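Local coordinates for protein flavodoxin-like domain (Synechococcus elongatus PCC 6301, PDB 3HLY) that probably binds FMN and carries electrons as the flavodoxin-like module of a larger cyanobacterial flavoprotein, at residues S9-G12 with Y13-R16; Q130-E133 with S134-L138. All blocks are in the same frame, centred on the assembly; numbering follows the deposited sequence.

In the fold
The domain has the flavodoxin-like alpha/beta fold, a parallel five-stranded sheet of order 2-1-3-4-5 flanked by helices. Contact 1 comes first along the chain, where the loop after strand 3-7 turns into helix 14-27; in flavodoxins this loop wraps the FMN phosphate. Contact 2 follows much later, within the C-terminal helix 125-144. Their centres are 18 Å apart and their nearest atoms about 6 Å, without touching. The two helices nevertheless pack together. The last helix thus lies along the helix that starts at the probable cofactor loop.

Contact 1: S9-G12 with Y13-R16; sequences SDYG and YSDR
Asp15 reaches back from the first turn of helix 14-27 to the loop before it, where its OD2 accepts a hydrogen bond from Asp10 N at 3.1 Å. The amide arrives on the syn side but out of the carboxylate plane, and the bond is bent (139° at the hydrogen). CG of Asp15 stands beside its own backbone N (chi1 -65°), which brings the carboxylate round to the loop. Replacing Asp15 by an alanine would probably leave Asp10 N without this acceptor and the loop less firmly tied to the helix start. Against this bond works a meeting of like charges: Asp10 OD1 lies 2.9 Å from Asp15 OD2, with the carboxylate planes 64° apart, a closeness that may raise the proton affinity of the pair. Backbone bonding closes the turn. Ser14 N gives a fairly straight bond to Tyr11 O, making Tyr11 to Ser14 a type II' beta turn with Gly12 at its positive-phi corner; Ser14 OG also lies 3.0 Å from Tyr11 O. The position after the first strand, and a sequence that resembles it, are consistent with the phosphate-binding loop of flavodoxins. Around it, Tyr11 OH bonds to Gly93 N and Ser9 OG to Asp36, Tyr13 leans on Tyr128 of helix 125-144, and Ser14 and Asp15 touch Tyr7 in strand 3-7.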
ATOM      1  N   SER A   9      11.445  -0.053   3.950  1.00 44.19           N
ATOM      2  CA  SER A   9      11.980   0.683   5.079  1.00 46.53           C
ATOM      3  C   SER A   9      12.971   1.722   4.601  1.00 49.23           C
ATOM      4  O   SER A   9      13.854   1.432   3.803  1.00 54.42           O
ATOM      5  CB  SER A   9      12.680  -0.261   6.054  1.00 59.30           C
ATOM      6  OG  SER A   9      11.733  -0.942   6.857  1.00 75.80           O
ATOM      7  N   ASP A  10      12.806   2.941   5.089  1.00 55.18           N
ATOM      8  CA  ASP A  10      13.703   4.036   4.771  1.00 66.37           C
ATOM      9  C   ASP A  10      13.915   4.370   3.298  1.00 71.75           C
ATOM     10  O   ASP A  10      15.006   4.790   2.911  1.00 75.06           O
ATOM     11  CB  ASP A  10      15.054   3.785   5.454  1.00 72.12           C
ATOM     12  CG  ASP A  10      14.901   3.509   6.941  1.00 82.51           C
ATOM     13  OD1 ASP A  10      13.958   4.064   7.542  1.00 92.17           O
ATOM     14  OD2 ASP A  10      15.713   2.746   7.518  1.00 79.99           O
ATOM     15  N   TYR A  11      12.880   4.189   2.482  1.00 69.60           N
ATOM     16  CA  TYR A  11      12.944   4.535   1.066  1.00 56.98           C
ATOM     17  C   TYR A  11      12.077   5.774   0.892  1.00 45.82           C
ATOM     18  O   TYR A  11      10.863   5.723   1.087  1.00 44.96           O
ATOM     19  CB  TYR A  11      12.392   3.412   0.183  1.00 54.90           C
ATOM     20  CG  TYR A  11      12.470   3.736  -1.292  1.00 56.70           C
ATOM     21  CD1 TYR A  11      11.381   3.519  -2.134  1.00 58.76           C
ATOM     22  CD2 TYR A  11      13.633   4.285  -1.844  1.00 58.93           C
ATOM     23  CE1 TYR A  11      11.442   3.845  -3.487  1.00 56.61           C
ATOM     24  CE2 TYR A  11      13.706   4.613  -3.195  1.00 58.22           C
ATOM     25  CZ  TYR A  11      12.607   4.396  -4.009  1.00 63.29           C
ATOM     26  OH  TYR A  11      12.653   4.763  -5.333  1.00 69.98           O
ATOM     27  N   GLY A  12      12.691   6.891   0.531  1.00 47.38           N
ATOM     28  CA  GLY A  12      11.924   8.113   0.375  1.00 47.22           C
ATOM     29  C   GLY A  12      11.189   8.433   1.670  1.00 48.37           C
ATOM     30  O   GLY A  12      11.791   8.447   2.747  1.00 38.22           O
ATOM     31  N   TYR A  13       9.887   8.682   1.572  1.00 43.38           N
ATOM     32  CA  TYR A  13       9.074   8.984   2.744  1.00 39.64           C
ATOM     33  C   TYR A  13       8.091   7.856   3.034  1.00 38.95           C
ATOM     34  O   TYR A  13       7.049   8.079   3.648  1.00 37.78           O
ATOM     35  CB  TYR A  13       8.321  10.295   2.533  1.00 35.24           C
ATOM     36  CG  TYR A  13       9.214  11.511   2.600  1.00 44.56           C
ATOM     37  CD1 TYR A  13       9.318  12.262   3.772  1.00 55.76           C
ATOM     38  CD2 TYR A  13       9.974  11.900   1.500  1.00 45.12           C
ATOM     39  CE1 TYR A  13      10.160  13.372   3.843  1.00 60.36           C
ATOM     40  CE2 TYR A  13      10.817  13.005   1.561  1.00 47.77           C
ATOM     41  CZ  TYR A  13      10.904  13.735   2.731  1.00 58.34           C
ATOM     42  OH  TYR A  13      11.737  14.826   2.783  1.00 68.33           O
ATOM     43  N   SER A  14       8.433   6.644   2.596  1.00 34.83           N
ATOM     44  CA  SER A  14       7.576   5.480   2.800  1.00 32.17           C
ATOM     45  C   SER A  14       7.148   5.260   4.252  1.00 38.97           C
ATOM     46  O   SER A  14       5.962   5.076   4.520  1.00 42.37           O
ATOM     47  CB  SER A  14       8.258   4.212   2.283  1.00 35.76           C
ATOM     48  OG  SER A  14       8.249   4.178   0.873  1.00 44.89           O
ATOM     49  N   ASP A  15       8.101   5.261   5.185  1.00 38.63           N
ATOM     50  CA  ASP A  15       7.757   5.061   6.597  1.00 48.52           C
ATOM     51  C   ASP A  15       6.656   6.034   7.028  1.00 44.10           C
ATOM     52  O   ASP A  15       5.632   5.644   7.597  1.00 42.08           O
ATOM     53  CB  ASP A  15       8.964   5.315   7.512  1.00 57.78           C
ATOM     54  CG  ASP A  15      10.085   4.316   7.311  1.00 73.29           C
ATOM     55  OD1 ASP A  15       9.867   3.101   7.523  1.00 80.58           O
ATOM     56  OD2 ASP A  15      11.196   4.757   6.948  1.00 74.90           O
ATOM     57  N   ARG A  16       6.898   7.304   6.732  1.00 30.85           N
ATOM     58  CA  ARG A  16       6.025   8.401   7.115  1.00 35.57           C
ATOM     59  C   ARG A  16       4.677   8.483   6.399  1.00 33.60           C
ATOM     60  O   ARG A  16       3.664   8.798   7.009  1.00 27.67           O
ATOM     61  CB  ARG A  16       6.796   9.702   6.931  1.00 43.91           C
ATOM     62  CG  ARG A  16       6.494  10.747   7.952  1.00 55.79           C
ATOM     63  CD  ARG A  16       7.692  11.654   8.105  1.00 67.97           C
ATOM     64  NE  ARG A  16       8.867  10.949   8.609  1.00 75.30           N
ATOM     65  CZ  ARG A  16      10.052  11.523   8.792  1.00 81.85           C
ATOM     66  NH1 ARG A  16      10.221  12.809   8.507  1.00 75.89           N
ATOM     67  NH2 ARG A  16      11.066  10.816   9.274  1.00 86.22           N
TER

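Contact 2: Q130-E133 with S134-L138; sequences QCEE and SGTDL
Two carboxylates one turn apart on the C-terminal alpha-helix of the flavodoxin-like fold, those of Glu133 and Asp137, meet with their planes 73° to each other. One face of the Asp137 group is turned to the backbone, with Glu133 O standing over it, while Glu133 OE1 comes to its OD1 end, 3.0 Å from that atom. Glu133 OE1 and Asp137 OD1 are both acceptors, so this is an approach of like charges, which may raise the proton affinity of one of them. Glu133 gets there by a bend: its CG is anti to the backbone N, and a turn at chi2 (66°) swings OE1 along the helix toward Asp137. Residues four apart are joined by the helix's backbone bonds, such as Gly135 N to Cys131 O and Asp137 N to Glu133 O. On the buried side, Cys131 packs against helix 14-27 at Leu17, Ala20 and Ile21, and Leu138 does so at Leu25; Ser134 touches Phe114 and Ile117. Thr136 OG1 lies 2.9 Å from Glu132 O, which already accepts Thr136 N. With OG of Ser134 beside its own N (chi1 -61°), the hydroxyl donates to Gln130 O at 2.7 Å, and Ser134 N binds the same oxygen at 2.8 Å from the opposite face of the carbonyl plane.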
ATOM      1  N   GLN A 130      -3.782  14.099   3.912  1.00 23.88           N
ATOM      2  CA  GLN A 130      -4.457  13.367   2.851  1.00 28.06           C
ATOM      3  C   GLN A 130      -4.245  11.847   3.019  1.00 21.04           C
ATOM      4  O   GLN A 130      -5.152  11.051   2.757  1.00 29.01           O
ATOM      5  CB  GLN A 130      -3.951  13.839   1.488  1.00 32.68           C
ATOM      6  CG  GLN A 130      -4.664  13.191   0.312  1.00 39.48           C
ATOM      7  CD  GLN A 130      -4.094  13.635  -1.013  1.00 49.76           C
ATOM      8  OE1 GLN A 130      -3.131  14.415  -1.058  1.00 56.56           O
ATOM      9  NE2 GLN A 130      -4.671  13.138  -2.107  1.00 46.97           N
ATOM     10  N   CYS A 131      -3.045  11.444   3.414  1.00 21.19           N
ATOM     11  CA  CYS A 131      -2.772  10.030   3.698  1.00 21.84           C
ATOM     12  C   CYS A 131      -3.687   9.553   4.842  1.00 23.94           C
ATOM     13  O   CYS A 131      -4.280   8.464   4.780  1.00 25.05           O
ATOM     14  CB  CYS A 131      -1.340   9.845   4.179  1.00 28.88           C
ATOM     15  SG  CYS A 131      -0.099   9.975   2.914  1.00 35.22           S
ATOM     16  N   GLU A 132      -3.765  10.352   5.904  1.00 19.38           N
ATOM     17  CA  GLU A 132      -4.592   9.990   7.051  1.00 21.15           C
ATOM     18  C   GLU A 132      -6.051   9.923   6.648  1.00 25.62           C
ATOM     19  O   GLU A 132      -6.770   9.009   7.049  1.00 24.77           O
ATOM     20  CB  GLU A 132      -4.428  10.992   8.190  1.00 25.08           C
ATOM     21  CG  GLU A 132      -5.171  10.602   9.449  1.00 40.55           C
ATOM     22  CD  GLU A 132      -4.878  11.547  10.604  1.00 66.77           C
ATOM     23  OE1 GLU A 132      -5.812  12.257  11.039  1.00 80.18           O
ATOM     24  OE2 GLU A 132      -3.712  11.579  11.063  1.00 64.28           O
ATOM     25  N   GLU A 133      -6.489  10.891   5.849  1.00 24.08           N
ATOM     26  CA  GLU A 133      -7.876  10.903   5.403  1.00 23.92           C
ATOM     27  C   GLU A 133      -8.162   9.722   4.478  1.00 23.54           C
ATOM     28  O   GLU A 133      -9.253   9.176   4.499  1.00 25.42           O
ATOM     29  CB  GLU A 133      -8.211  12.203   4.662  1.00 29.73           C
ATOM     30  CG  GLU A 133      -9.698  12.328   4.383  1.00 46.67           C
ATOM     31  CD  GLU A 133     -10.513  12.458   5.668  1.00 66.35           C
ATOM     32  OE1 GLU A 133     -11.678  12.009   5.690  1.00 64.58           O
ATOM     33  OE2 GLU A 133      -9.987  13.023   6.652  1.00 73.20           O
ATOM     34  N   SER A 134      -7.180   9.336   3.665  1.00 22.16           N
ATOM     35  CA  SER A 134      -7.353   8.207   2.759  1.00 21.60           C
ATOM     36  C   SER A 134      -7.528   6.932   3.574  1.00 29.84           C
ATOM     37  O   SER A 134      -8.335   6.068   3.208  1.00 27.53           O
ATOM     38  CB  SER A 134      -6.132   8.046   1.834  1.00 19.57           C
ATOM     39  OG  SER A 134      -5.941   9.186   1.030  1.00 18.45           O
ATOM     40  N   GLY A 135      -6.763   6.818   4.667  1.00 28.06           N
ATOM     41  CA  GLY A 135      -6.839   5.638   5.528  1.00 24.48           C
ATOM     42  C   GLY A 135      -8.181   5.581   6.227  1.00 30.42           C
ATOM     43  O   GLY A 135      -8.779   4.519   6.382  1.00 31.79           O
ATOM     44  N   THR A 136      -8.654   6.749   6.646  1.00 24.55           N
ATOM     45  CA  THR A 136      -9.930   6.866   7.301  1.00 24.49           C
ATOM     46  C   THR A 136     -11.042   6.446   6.359  1.00 28.84           C
ATOM     47  O   THR A 136     -11.946   5.699   6.739  1.00 28.36           O
ATOM     48  CB  THR A 136     -10.176   8.318   7.747  1.00 30.41           C
ATOM     49  OG1 THR A 136      -9.150   8.712   8.660  1.00 32.52           O
ATOM     50  CG2 THR A 136     -11.525   8.449   8.427  1.00 39.00           C
ATOM     51  N   ASP A 137     -10.959   6.904   5.115  1.00 28.95           N
ATOM     52  CA  ASP A 137     -11.995   6.609   4.130  1.00 31.23           C
ATOM     53  C   ASP A 137     -12.053   5.130   3.787  1.00 24.39           C
ATOM     54  O   ASP A 137     -13.120   4.533   3.702  1.00 31.72           O
ATOM     55  CB  ASP A 137     -11.759   7.448   2.875  1.00 33.58           C
ATOM     56  CG  ASP A 137     -11.853   8.948   3.150  1.00 71.93           C
ATOM     57  OD1 ASP A 137     -11.883   9.356   4.341  1.00 85.61           O
ATOM     58  OD2 ASP A 137     -11.888   9.727   2.176  1.00 86.64           O
ATOM     59  N   LEU A 138     -10.890   4.541   3.590  1.00 25.57           N
ATOM     60  CA  LEU A 138     -10.815   3.126   3.297  1.00 26.53           C
ATOM     61  C   LEU A 138     -11.403   2.370   4.481  1.00 28.40           C
ATOM     62  O   LEU A 138     -12.168   1.436   4.306  1.00 32.22           O
ATOM     63  CB  LEU A 138      -9.351   2.721   3.089  1.00 19.06           C
ATOM     64  CG  LEU A 138      -9.043   1.228   3.038  1.00 21.05           C
ATOM     65  CD1 LEU A 138      -9.988   0.527   2.052  1.00 21.71           C
ATOM     66  CD2 LEU A 138      -7.579   1.033   2.632  1.00 20.63           C
TER